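Local coordinates for protein 2-oxoglutarate dehydrogenase E3 component (Thermus thermophilus, PDB 2YQU) that probably oxidises protein-bound dihydrolipoyl groups with NAD(+), using one FAD per subunit and a redox-active disulfide, at residues I18-K32 with L98-A111. Sequence-based numbering, arbitrary orientation.
Sequences IRAAQLGMKVGVVEK and LFKKNGIARHQGTA. With FAD (flavin-adenine dinucleotide), chain D.
Arg106 NH2 donates to Glu31 O at 3.0 Å, with the oxygen in the guanidinium plane. Gly109 N reaches Glu31 O at 3.1 Å from the opposite face of the carbonyl plane, so two donors grip one acceptor. Arg106 gets there by a bend at chi2 (-98°), and its guanidinium also bonds the carbonyls of Glu33 and Lys34. A leucine here would probably leave those three carbonyls without their guanidinium donors. The Glu31 carboxylate turns away to FAD: OE1 accepts from O2B at 2.6 Å and OE2 from O3B at 2.7 Å. Ala111 N donates to FAD N1A (2.9 Å), and Ala111 O accepts from FAD N6A. Strands 27-31 and 105-108 run parallel, and 105-108 is outermost in the Rossmann-type FAD-binding sheet. Glu31, at the end of strand 27-31, is the acidic residue that binds the ribose hydroxyls, as in many FAD- and NAD-binding beta-alpha-beta units. Val29 CG2 packs on Ile104 CG2 at 3.5 Å and meets Phe99 CE1. Ile104 CG2 covers one face of the Phe99 ring, near the rim. Ile18 CG2 lies against Asn102 ND2 (3.7 Å). With CG anti to its carbonyl carbon (chi1 -77°), Asn102 turns that nitrogen back to Leu98 O.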
ATOM      1  N   ILE A  18      10.539 -24.983  -6.388  1.00 15.00           N
ATOM      2  CA  ILE A  18      11.688 -24.088  -6.216  1.00 15.13           C
ATOM      3  C   ILE A  18      12.237 -24.190  -4.788  1.00 15.32           C
ATOM      4  O   ILE A  18      13.438 -24.316  -4.598  1.00 15.94           O
ATOM      5  CB  ILE A  18      11.329 -22.610  -6.560  1.00 15.08           C
ATOM      6  CG1 ILE A  18      10.982 -22.466  -8.045  1.00 14.51           C
ATOM      7  CG2 ILE A  18      12.472 -21.672  -6.185  1.00 14.92           C
ATOM      8  CD1 ILE A  18      10.251 -21.171  -8.375  1.00 15.20           C
ATOM      9  N   ARG A  19      11.363 -24.153  -3.785  1.00 15.43           N
ATOM     10  CA  ARG A  19      11.811 -24.299  -2.405  1.00 15.35           C
ATOM     11  C   ARG A  19      12.500 -25.640  -2.157  1.00 15.96           C
ATOM     12  O   ARG A  19      13.530 -25.697  -1.467  1.00 16.36           O
ATOM     13  CB  ARG A  19      10.646 -24.133  -1.432  1.00 15.66           C
ATOM     14  CG  ARG A  19      11.065 -24.071   0.023  1.00 15.70           C
ATOM     15  CD  ARG A  19      11.940 -22.866   0.368  1.00 15.91           C
ATOM     16  NE  ARG A  19      12.462 -22.980   1.728  1.00 16.69           N
ATOM     17  CZ  ARG A  19      13.702 -22.692   2.110  1.00 19.24           C
ATOM     18  NH1 ARG A  19      14.623 -22.283   1.247  1.00 20.91           N
ATOM     19  NH2 ARG A  19      14.031 -22.829   3.388  1.00 20.50           N
ATOM     20  N   ALA A  20      11.931 -26.704  -2.712  1.00 15.91           N
ATOM     21  CA  ALA A  20      12.494 -28.044  -2.588  1.00 16.18           C
ATOM     22  C   ALA A  20      13.909 -28.094  -3.172  1.00 16.70           C
ATOM     23  O   ALA A  20      14.831 -28.641  -2.550  1.00 16.15           O
ATOM     24  CB  ALA A  20      11.588 -29.072  -3.264  1.00 16.10           C
ATOM     25  N   ALA A  21      14.078 -27.498  -4.350  1.00 16.82           N
ATOM     26  CA  ALA A  21      15.398 -27.381  -4.966  1.00 17.00           C
ATOM     27  C   ALA A  21      16.362 -26.628  -4.053  1.00 17.36           C
ATOM     28  O   ALA A  21      17.508 -27.038  -3.892  1.00 17.54           O
ATOM     29  CB  ALA A  21      15.306 -26.693  -6.321  1.00 17.34           C
ATOM     30  N   GLN A  22      15.899 -25.534  -3.451  1.00 17.25           N
ATOM     31  CA  GLN A  22      16.710 -24.760  -2.513  1.00 17.56           C
ATOM     32  C   GLN A  22      17.137 -25.587  -1.302  1.00 17.69           C
ATOM     33  O   GLN A  22      18.200 -25.352  -0.729  1.00 17.94           O
ATOM     34  CB  GLN A  22      15.956 -23.511  -2.045  1.00 17.46           C
ATOM     35  CG  GLN A  22      15.786 -22.462  -3.124  1.00 16.78           C
ATOM     36  CD  GLN A  22      15.050 -21.216  -2.638  1.00 17.50           C
ATOM     37  OE1 GLN A  22      14.484 -21.206  -1.538  1.00 18.18           O
ATOM     38  NE2 GLN A  22      15.064 -20.168  -3.455  1.00 18.04           N
ATOM     39  N   LEU A  23      16.311 -26.555  -0.922  1.00 17.93           N
ATOM     40  CA  LEU A  23      16.598 -27.422   0.221  1.00 18.40           C
ATOM     41  C   LEU A  23      17.504 -28.594  -0.155  1.00 18.43           C
ATOM     42  O   LEU A  23      17.937 -29.347   0.714  1.00 18.51           O
ATOM     43  CB  LEU A  23      15.291 -27.940   0.831  1.00 18.73           C
ATOM     44  CG  LEU A  23      14.439 -26.840   1.478  1.00 19.60           C
ATOM     45  CD1 LEU A  23      13.014 -27.323   1.699  1.00 20.73           C
ATOM     46  CD2 LEU A  23      15.061 -26.365   2.777  1.00 21.24           C
ATOM     47  N   GLY A  24      17.787 -28.734  -1.447  1.00 18.62           N
ATOM     48  CA  GLY A  24      18.713 -29.734  -1.947  1.00 18.54           C
ATOM     49  C   GLY A  24      18.065 -30.970  -2.534  1.00 18.65           C
ATOM     50  O   GLY A  24      18.747 -31.956  -2.793  1.00 18.52           O
ATOM     51  N   MET A  25      16.754 -30.927  -2.735  1.00 18.57           N
ATOM     52  CA  MET A  25      16.018 -32.049  -3.309  1.00 18.27           C
ATOM     53  C   MET A  25      16.179 -32.092  -4.829  1.00 18.08           C
ATOM     54  O   MET A  25      16.312 -31.053  -5.485  1.00 18.16           O
ATOM     55  CB  MET A  25      14.521 -31.941  -2.967  1.00 18.23           C
ATOM     56  CG  MET A  25      14.202 -31.943  -1.474  1.00 18.35           C
ATOM     57  SD  MET A  25      12.422 -32.021  -1.168  1.00 19.54           S
ATOM     58  CE  MET A  25      12.187 -33.780  -1.312  1.00 19.76           C
ATOM     59  N   LYS A  26      16.160 -33.302  -5.379  1.00 17.70           N
ATOM     60  CA  LYS A  26      16.084 -33.499  -6.821  1.00 17.80           C
ATOM     61  C   LYS A  26      14.612 -33.551  -7.157  1.00 17.31           C
ATOM     62  O   LYS A  26      13.909 -34.444  -6.698  1.00 16.36           O
ATOM     63  CB  LYS A  26      16.759 -34.806  -7.240  1.00 18.02           C
ATOM     64  CG  LYS A  26      16.662 -35.101  -8.720  1.00 19.82           C
ATOM     65  CD  LYS A  26      17.309 -36.438  -9.077  1.00 20.99           C
ATOM     66  CE  LYS A  26      17.261 -36.707 -10.578  1.00 22.90           C
ATOM     67  NZ  LYS A  26      17.362 -38.181 -10.886  1.00 23.81           N
ATOM     68  N   VAL A  27      14.153 -32.595  -7.955  1.00 17.15           N
ATOM     69  CA  VAL A  27      12.727 -32.358  -8.128  1.00 17.12           C
ATOM     70  C   VAL A  27      12.306 -32.505  -9.579  1.00 16.72           C
ATOM     71  O   VAL A  27      12.982 -32.017 -10.484  1.00 16.94           O
ATOM     72  CB  VAL A  27      12.338 -30.938  -7.667  1.00 17.03           C
ATOM     73  CG1 VAL A  27      10.836 -30.746  -7.765  1.00 17.68           C
ATOM     74  CG2 VAL A  27      12.835 -30.683  -6.258  1.00 17.55           C
ATOM     75  N   GLY A  28      11.185 -33.188  -9.773  1.00 16.91           N
ATOM     76  CA  GLY A  28      10.488 -33.229 -11.043  1.00 17.05           C
ATOM     77  C   GLY A  28       9.076 -32.701 -10.877  1.00 17.27           C
ATOM     78  O   GLY A  28       8.484 -32.819  -9.806  1.00 16.96           O
ATOM     79  N   VAL A  29       8.539 -32.137 -11.950  1.00 17.53           N
ATOM     80  CA  VAL A  29       7.206 -31.542 -11.957  1.00 17.74           C
ATOM     81  C   VAL A  29       6.459 -32.028 -13.202  1.00 17.93           C
ATOM     82  O   VAL A  29       6.979 -31.934 -14.316  1.00 17.90           O
ATOM     83  CB  VAL A  29       7.286 -29.997 -11.970  1.00 17.89           C
ATOM     84  CG1 VAL A  29       5.886 -29.368 -11.959  1.00 17.87           C
ATOM     85  CG2 VAL A  29       8.084 -29.486 -10.774  1.00 18.26           C
ATOM     86  N   VAL A  30       5.254 -32.559 -13.009  1.00 18.04           N
ATOM     87  CA  VAL A  30       4.370 -32.910 -14.111  1.00 18.43           C
ATOM     88  C   VAL A  30       3.250 -31.880 -14.198  1.00 18.49           C
ATOM     89  O   VAL A  30       2.579 -31.596 -13.209  1.00 17.87           O
ATOM     90  CB  VAL A  30       3.756 -34.322 -13.936  1.00 18.56           C
ATOM     91  CG1 VAL A  30       3.162 -34.813 -15.248  1.00 19.48           C
ATOM     92  CG2 VAL A  30       4.791 -35.310 -13.411  1.00 19.48           C
ATOM     93  N   GLU A  31       3.048 -31.325 -15.387  1.00 18.51           N
ATOM     94  CA  GLU A  31       1.971 -30.374 -15.630  1.00 19.10           C
ATOM     95  C   GLU A  31       1.384 -30.658 -17.012  1.00 19.58           C
ATOM     96  O   GLU A  31       2.126 -30.763 -17.997  1.00 19.69           O
ATOM     97  CB  GLU A  31       2.514 -28.946 -15.540  1.00 19.00           C
ATOM     98  CG  GLU A  31       1.617 -27.848 -16.093  1.00 19.36           C
ATOM     99  CD  GLU A  31       0.289 -27.728 -15.372  1.00 19.80           C
ATOM    100  OE1 GLU A  31      -0.757 -28.008 -15.996  1.00 21.12           O
ATOM    101  OE2 GLU A  31       0.272 -27.340 -14.188  1.00 19.71           O
ATOM    102  N   LYS A  32       0.061 -30.779 -17.078  1.00 20.20           N
ATOM    103  CA  LYS A  32      -0.619 -31.173 -18.315  1.00 20.92           C
ATOM    104  C   LYS A  32      -0.783 -30.022 -19.305  1.00 21.13           C
ATOM    105  O   LYS A  32      -0.798 -30.250 -20.505  1.00 21.97           O
ATOM    106  CB  LYS A  32      -1.969 -31.852 -18.021  1.00 20.86           C
ATOM    107  CG  LYS A  32      -3.003 -30.979 -17.319  1.00 21.70           C
ATOM    108  CD  LYS A  32      -4.322 -31.722 -17.139  1.00 22.10           C
ATOM    109  CE  LYS A  32      -5.333 -30.893 -16.379  1.00 23.43           C
ATOM    110  NZ  LYS A  32      -6.067 -29.966 -17.284  1.00 25.15           N
ATOM    111  N   LEU A  98      12.896 -19.793 -13.788  1.00 18.20           N
ATOM    112  CA  LEU A  98      13.216 -20.207 -12.429  1.00 18.42           C
ATOM    113  C   LEU A  98      13.350 -21.721 -12.286  1.00 18.24           C
ATOM    114  O   LEU A  98      14.129 -22.195 -11.459  1.00 18.69           O
ATOM    115  CB  LEU A  98      12.165 -19.682 -11.448  1.00 18.19           C
ATOM    116  CG  LEU A  98      12.151 -18.165 -11.256  1.00 18.92           C
ATOM    117  CD1 LEU A  98      10.843 -17.743 -10.631  1.00 19.04           C
ATOM    118  CD2 LEU A  98      13.329 -17.721 -10.415  1.00 19.39           C
ATOM    119  N   PHE A  99      12.571 -22.477 -13.061  1.00 18.33           N
ATOM    120  CA  PHE A  99      12.698 -23.934 -13.079  1.00 18.43           C
ATOM    121  C   PHE A  99      14.067 -24.311 -13.627  1.00 18.74           C
ATOM    122  O   PHE A  99      14.752 -25.152 -13.060  1.00 18.52           O
ATOM    123  CB  PHE A  99      11.606 -24.583 -13.934  1.00 18.17           C
ATOM    124  CG  PHE A  99      10.369 -24.993 -13.161  1.00 18.14           C
ATOM    125  CD1 PHE A  99       9.542 -25.992 -13.654  1.00 16.55           C
ATOM    126  CD2 PHE A  99      10.018 -24.368 -11.964  1.00 17.75           C
ATOM    127  CE1 PHE A  99       8.399 -26.377 -12.971  1.00 17.08           C
ATOM    128  CE2 PHE A  99       8.878 -24.752 -11.268  1.00 17.96           C
ATOM    129  CZ  PHE A  99       8.066 -25.752 -11.768  1.00 16.53           C
ATOM    130  N   LYS A 100      14.464 -23.685 -14.729  1.00 18.70           N
ATOM    131  CA  LYS A 100      15.760 -23.989 -15.340  1.00 19.34           C
ATOM    132  C   LYS A 100      16.890 -23.578 -14.397  1.00 18.75           C
ATOM    133  O   LYS A 100      17.857 -24.309 -14.219  1.00 18.52           O
ATOM    134  CB  LYS A 100      15.886 -23.285 -16.694  1.00 19.83           C
ATOM    135  CG  LYS A 100      17.176 -23.570 -17.464  1.00 22.37           C
ATOM    136  CD  LYS A 100      17.093 -23.099 -18.935  1.00 25.17           C
ATOM    137  CE  LYS A 100      17.838 -24.047 -19.872  1.00 27.58           C
ATOM    138  NZ  LYS A 100      18.007 -23.489 -21.252  1.00 28.88           N
ATOM    139  N   LYS A 101      16.760 -22.411 -13.772  1.00 18.43           N
ATOM    140  CA  LYS A 101      17.777 -21.926 -12.845  1.00 18.45           C
ATOM    141  C   LYS A 101      17.976 -22.869 -11.664  1.00 18.40           C
ATOM    142  O   LYS A 101      19.109 -23.108 -11.235  1.00 19.04           O
ATOM    143  CB  LYS A 101      17.425 -20.528 -12.332  1.00 18.24           C
ATOM    144  CG  LYS A 101      18.349 -20.042 -11.218  1.00 19.92           C
ATOM    145  CD  LYS A 101      18.407 -18.526 -11.156  1.00 22.32           C
ATOM    146  CE  LYS A 101      19.249 -18.058  -9.990  1.00 23.63           C
ATOM    147  NZ  LYS A 101      18.487 -18.099  -8.721  1.00 25.45           N
ATOM    148  N   ASN A 102      16.872 -23.406 -11.149  1.00 18.10           N
ATOM    149  CA  ASN A 102      16.883 -24.240  -9.948  1.00 18.29           C
ATOM    150  C   ASN A 102      17.054 -25.735 -10.244  1.00 18.11           C
ATOM    151  O   ASN A 102      17.046 -26.552  -9.319  1.00 18.32           O
ATOM    152  CB  ASN A 102      15.602 -24.014  -9.140  1.00 17.69           C
ATOM    153  CG  ASN A 102      15.634 -22.707  -8.359  1.00 18.05           C
ATOM    154  OD1 ASN A 102      16.281 -22.626  -7.317  1.00 19.86           O
ATOM    155  ND2 ASN A 102      14.957 -21.680  -8.868  1.00 18.44           N
ATOM    156  N   GLY A 103      17.206 -26.084 -11.521  1.00 18.61           N
ATOM    157  CA  GLY A 103      17.482 -27.458 -11.927  1.00 18.56           C
ATOM    158  C   GLY A 103      16.309 -28.405 -11.759  1.00 18.89           C
ATOM    159  O   GLY A 103      16.483 -29.599 -11.499  1.00 18.66           O
ATOM    160  N   ILE A 104      15.109 -27.866 -11.921  1.00 18.65           N
ATOM    161  CA  ILE A 104      13.876 -28.624 -11.787  1.00 18.79           C
ATOM    162  C   ILE A 104      13.501 -29.215 -13.143  1.00 19.10           C
ATOM    163  O   ILE A 104      13.415 -28.493 -14.144  1.00 18.72           O
ATOM    164  CB  ILE A 104      12.772 -27.696 -11.251  1.00 18.86           C
ATOM    165  CG1 ILE A 104      13.084 -27.311  -9.802  1.00 19.25           C
ATOM    166  CG2 ILE A 104      11.394 -28.361 -11.344  1.00 18.48           C
ATOM    167  CD1 ILE A 104      12.390 -26.049  -9.351  1.00 19.33           C
ATOM    168  N   ALA A 105      13.317 -30.532 -13.168  1.00 19.27           N
ATOM    169  CA  ALA A 105      12.907 -31.236 -14.371  1.00 19.84           C
ATOM    170  C   ALA A 105      11.408 -31.078 -14.557  1.00 20.34           C
ATOM    171  O   ALA A 105      10.648 -31.117 -13.592  1.00 20.26           O
ATOM    172  CB  ALA A 105      13.264 -32.691 -14.266  1.00 19.76           C
ATOM    173  N   ARG A 106      10.990 -30.892 -15.802  1.00 20.94           N
ATOM    174  CA  ARG A 106       9.585 -30.703 -16.117  1.00 21.35           C
ATOM    175  C   ARG A 106       9.115 -31.739 -17.129  1.00 21.35           C
ATOM    176  O   ARG A 106       9.805 -32.015 -18.110  1.00 21.77           O
ATOM    177  CB  ARG A 106       9.357 -29.283 -16.644  1.00 21.60           C
ATOM    178  CG  ARG A 106       7.897 -28.921 -16.828  1.00 22.69           C
ATOM    179  CD  ARG A 106       7.416 -29.085 -18.247  1.00 23.41           C
ATOM    180  NE  ARG A 106       5.964 -29.192 -18.343  1.00 24.30           N
ATOM    181  CZ  ARG A 106       5.164 -28.277 -18.881  1.00 24.44           C
ATOM    182  NH1 ARG A 106       5.634 -27.136 -19.357  1.00 25.63           N
ATOM    183  NH2 ARG A 106       3.865 -28.504 -18.933  1.00 26.00           N
ATOM    184  N   HIS A 107       7.939 -32.305 -16.874  1.00 21.39           N
ATOM    185  CA  HIS A 107       7.285 -33.262 -17.762  1.00 21.50           C
ATOM    186  C   HIS A 107       5.935 -32.689 -18.167  1.00 21.76           C
ATOM    187  O   HIS A 107       5.215 -32.157 -17.331  1.00 21.72           O
ATOM    188  CB  HIS A 107       7.062 -34.590 -17.047  1.00 21.24           C
ATOM    189  CG  HIS A 107       8.307 -35.182 -16.469  1.00 21.31           C
ATOM    190  ND1 HIS A 107       8.970 -36.239 -17.059  1.00 21.83           N
ATOM    191  CD2 HIS A 107       9.015 -34.862 -15.360  1.00 21.15           C
ATOM    192  CE1 HIS A 107      10.031 -36.545 -16.333  1.00 20.40           C
ATOM    193  NE2 HIS A 107      10.086 -35.721 -15.302  1.00 20.95           N
ATOM    194  N   GLN A 108       5.584 -32.811 -19.441  1.00 22.03           N
ATOM    195  CA  GLN A 108       4.300 -32.324 -19.933  1.00 22.08           C
ATOM    196  C   GLN A 108       3.360 -33.494 -20.190  1.00 22.12           C
ATOM    197  O   GLN A 108       3.650 -34.381 -20.997  1.00 22.10           O
ATOM    198  CB  GLN A 108       4.466 -31.503 -21.204  1.00 22.32           C
ATOM    199  CG  GLN A 108       3.154 -30.895 -21.692  1.00 23.34           C
ATOM    200  CD  GLN A 108       3.329 -29.899 -22.819  1.00 24.86           C
ATOM    201  OE1 GLN A 108       2.381 -29.627 -23.550  1.00 28.38           O
ATOM    202  NE2 GLN A 108       4.524 -29.354 -22.960  1.00 25.64           N
ATOM    203  N   GLY A 109       2.222 -33.471 -19.507  1.00 21.81           N
ATOM    204  CA  GLY A 109       1.259 -34.554 -19.549  1.00 21.76           C
ATOM    205  C   GLY A 109       0.409 -34.628 -18.298  1.00 21.71           C
ATOM    206  O   GLY A 109       0.624 -33.884 -17.331  1.00 21.33           O
ATOM    207  N   THR A 110      -0.566 -35.530 -18.327  1.00 21.74           N
ATOM    208  CA  THR A 110      -1.450 -35.777 -17.202  1.00 21.88           C
ATOM    209  C   THR A 110      -0.834 -36.864 -16.341  1.00 21.86           C
ATOM    210  O   THR A 110      -0.675 -38.000 -16.788  1.00 21.99           O
ATOM    211  CB  THR A 110      -2.842 -36.218 -17.705  1.00 22.23           C
ATOM    212  OG1 THR A 110      -3.495 -35.121 -18.358  1.00 22.72           O
ATOM    213  CG2 THR A 110      -3.766 -36.588 -16.557  1.00 21.92           C
ATOM    214  N   ALA A 111      -0.466 -36.506 -15.115  1.00 21.42           N
ATOM    215  CA  ALA A 111       0.046 -37.464 -14.138  1.00 21.22           C
ATOM    216  C   ALA A 111      -1.091 -38.304 -13.578  1.00 20.99           C
ATOM    217  O   ALA A 111      -2.129 -37.770 -13.197  1.00 20.25           O
ATOM    218  CB  ALA A 111       0.758 -36.746 -13.013  1.00 20.99           C
TER
HETATM  219  PA  FAD D1601      -3.630 -24.321  -9.754  1.00 14.89           P
HETATM  220  O1A FAD D1601      -4.997 -24.522 -10.294  1.00 14.95           O
HETATM  221  O2A FAD D1601      -3.135 -22.875  -9.881  1.00 16.29           O
HETATM  222  O5B FAD D1601      -2.633 -25.347 -10.472  1.00 16.44           O
HETATM  223  C5B FAD D1601      -3.024 -26.684 -10.660  1.00 15.84           C
HETATM  224  C4B FAD D1601      -2.328 -27.180 -11.909  1.00 16.54           C
HETATM  225  O4B FAD D1601      -2.363 -28.593 -11.898  1.00 15.82           O
HETATM  226  C3B FAD D1601      -3.019 -26.730 -13.193  1.00 16.43           C
HETATM  227  O3B FAD D1601      -2.116 -26.012 -14.004  1.00 18.40           O
HETATM  228  C2B FAD D1601      -3.450 -28.018 -13.868  1.00 17.07           C
HETATM  229  O2B FAD D1601      -3.276 -27.966 -15.266  1.00 17.80           O
HETATM  230  C1B FAD D1601      -2.543 -29.051 -13.220  1.00 16.43           C
HETATM  231  N9A FAD D1601      -3.051 -30.422 -13.115  1.00 15.67           N
HETATM  232  C8A FAD D1601      -4.214 -30.859 -12.535  1.00 16.35           C
HETATM  233  N7A FAD D1601      -4.256 -32.202 -12.605  1.00 15.77           N
HETATM  234  C5A FAD D1601      -3.132 -32.632 -13.225  1.00 15.76           C
HETATM  235  C6A FAD D1601      -2.659 -33.896 -13.563  1.00 16.54           C
HETATM  236  N6A FAD D1601      -3.255 -35.015 -13.160  1.00 17.13           N
HETATM  237  N1A FAD D1601      -1.445 -33.977 -14.196  1.00 16.57           N
HETATM  238  C2A FAD D1601      -0.692 -32.871 -14.502  1.00 17.84           C
HETATM  239  N3A FAD D1601      -1.163 -31.623 -14.155  1.00 17.71           N
HETATM  240  C4A FAD D1601      -2.364 -31.521 -13.541  1.00 17.23           C
HETATM  241  N1  FAD D1601      -6.170 -16.189  -6.041  1.00 13.87           N
HETATM  242  C2  FAD D1601      -5.538 -15.189  -5.334  1.00 15.26           C
HETATM  243  O2  FAD D1601      -4.896 -15.439  -4.309  1.00 15.30           O
HETATM  244  N3  FAD D1601      -5.621 -13.891  -5.773  1.00 14.21           N
HETATM  245  C4  FAD D1601      -6.338 -13.578  -6.906  1.00 14.06           C
HETATM  246  O4  FAD D1601      -6.209 -12.450  -7.351  1.00 14.73           O
HETATM  247  C4X FAD D1601      -6.980 -14.577  -7.638  1.00 14.85           C
HETATM  248  N5  FAD D1601      -7.701 -14.271  -8.781  1.00 15.70           N
HETATM  249  C5X FAD D1601      -8.325 -15.297  -9.487  1.00 16.28           C
HETATM  250  C6  FAD D1601      -9.054 -14.984 -10.638  1.00 14.37           C
HETATM  251  C7  FAD D1601      -9.690 -16.003 -11.362  1.00 15.29           C
HETATM  252  C7M FAD D1601     -10.378 -15.642 -12.652  1.00 13.13           C
HETATM  253  C8  FAD D1601      -9.593 -17.324 -10.937  1.00 15.42           C
HETATM  254  C8M FAD D1601      -9.983 -18.463 -11.844  1.00 15.38           C
HETATM  255  C9  FAD D1601      -8.868 -17.633  -9.785  1.00 16.03           C
HETATM  256  C9A FAD D1601      -8.238 -16.621  -9.049  1.00 15.87           C
HETATM  257  N10 FAD D1601      -7.521 -16.919  -7.887  1.00 15.97           N
HETATM  258  C10 FAD D1601      -6.894 -15.894  -7.194  1.00 13.75           C
HETATM  259  C1' FAD D1601      -7.486 -18.302  -7.289  1.00 16.19           C
HETATM  260  C2' FAD D1601      -6.166 -18.964  -7.694  1.00 16.14           C
HETATM  261  O2' FAD D1601      -6.055 -19.036  -9.107  1.00 15.73           O
HETATM  262  C3' FAD D1601      -5.988 -20.337  -7.056  1.00 16.03           C
HETATM  263  O3' FAD D1601      -6.198 -20.245  -5.660  1.00 13.27           O
HETATM  264  C4' FAD D1601      -4.579 -20.871  -7.292  1.00 14.91           C
HETATM  265  O4' FAD D1601      -4.314 -20.966  -8.671  1.00 15.50           O
HETATM  266  C5' FAD D1601      -4.390 -22.224  -6.595  1.00 15.94           C
HETATM  267  O5' FAD D1601      -3.112 -22.745  -6.885  1.00 15.96           O
HETATM  268  P   FAD D1601      -2.872 -24.334  -6.944  1.00 14.53           P
HETATM  269  O1P FAD D1601      -1.417 -24.596  -7.157  1.00 15.86           O
HETATM  270  O2P FAD D1601      -3.508 -25.032  -5.756  1.00 16.19           O
HETATM  271  O3P FAD D1601      -3.679 -24.864  -8.237  1.00 15.22           O
HETATM  272  O   HOH W   1      16.614 -20.476  -5.831  1.00 21.47           O
HETATM  273  O   HOH W   2      15.876 -30.211  -8.444  1.00 31.24           O
HETATM  274  O   HOH W   3      15.574 -32.719 -11.236  1.00 25.29           O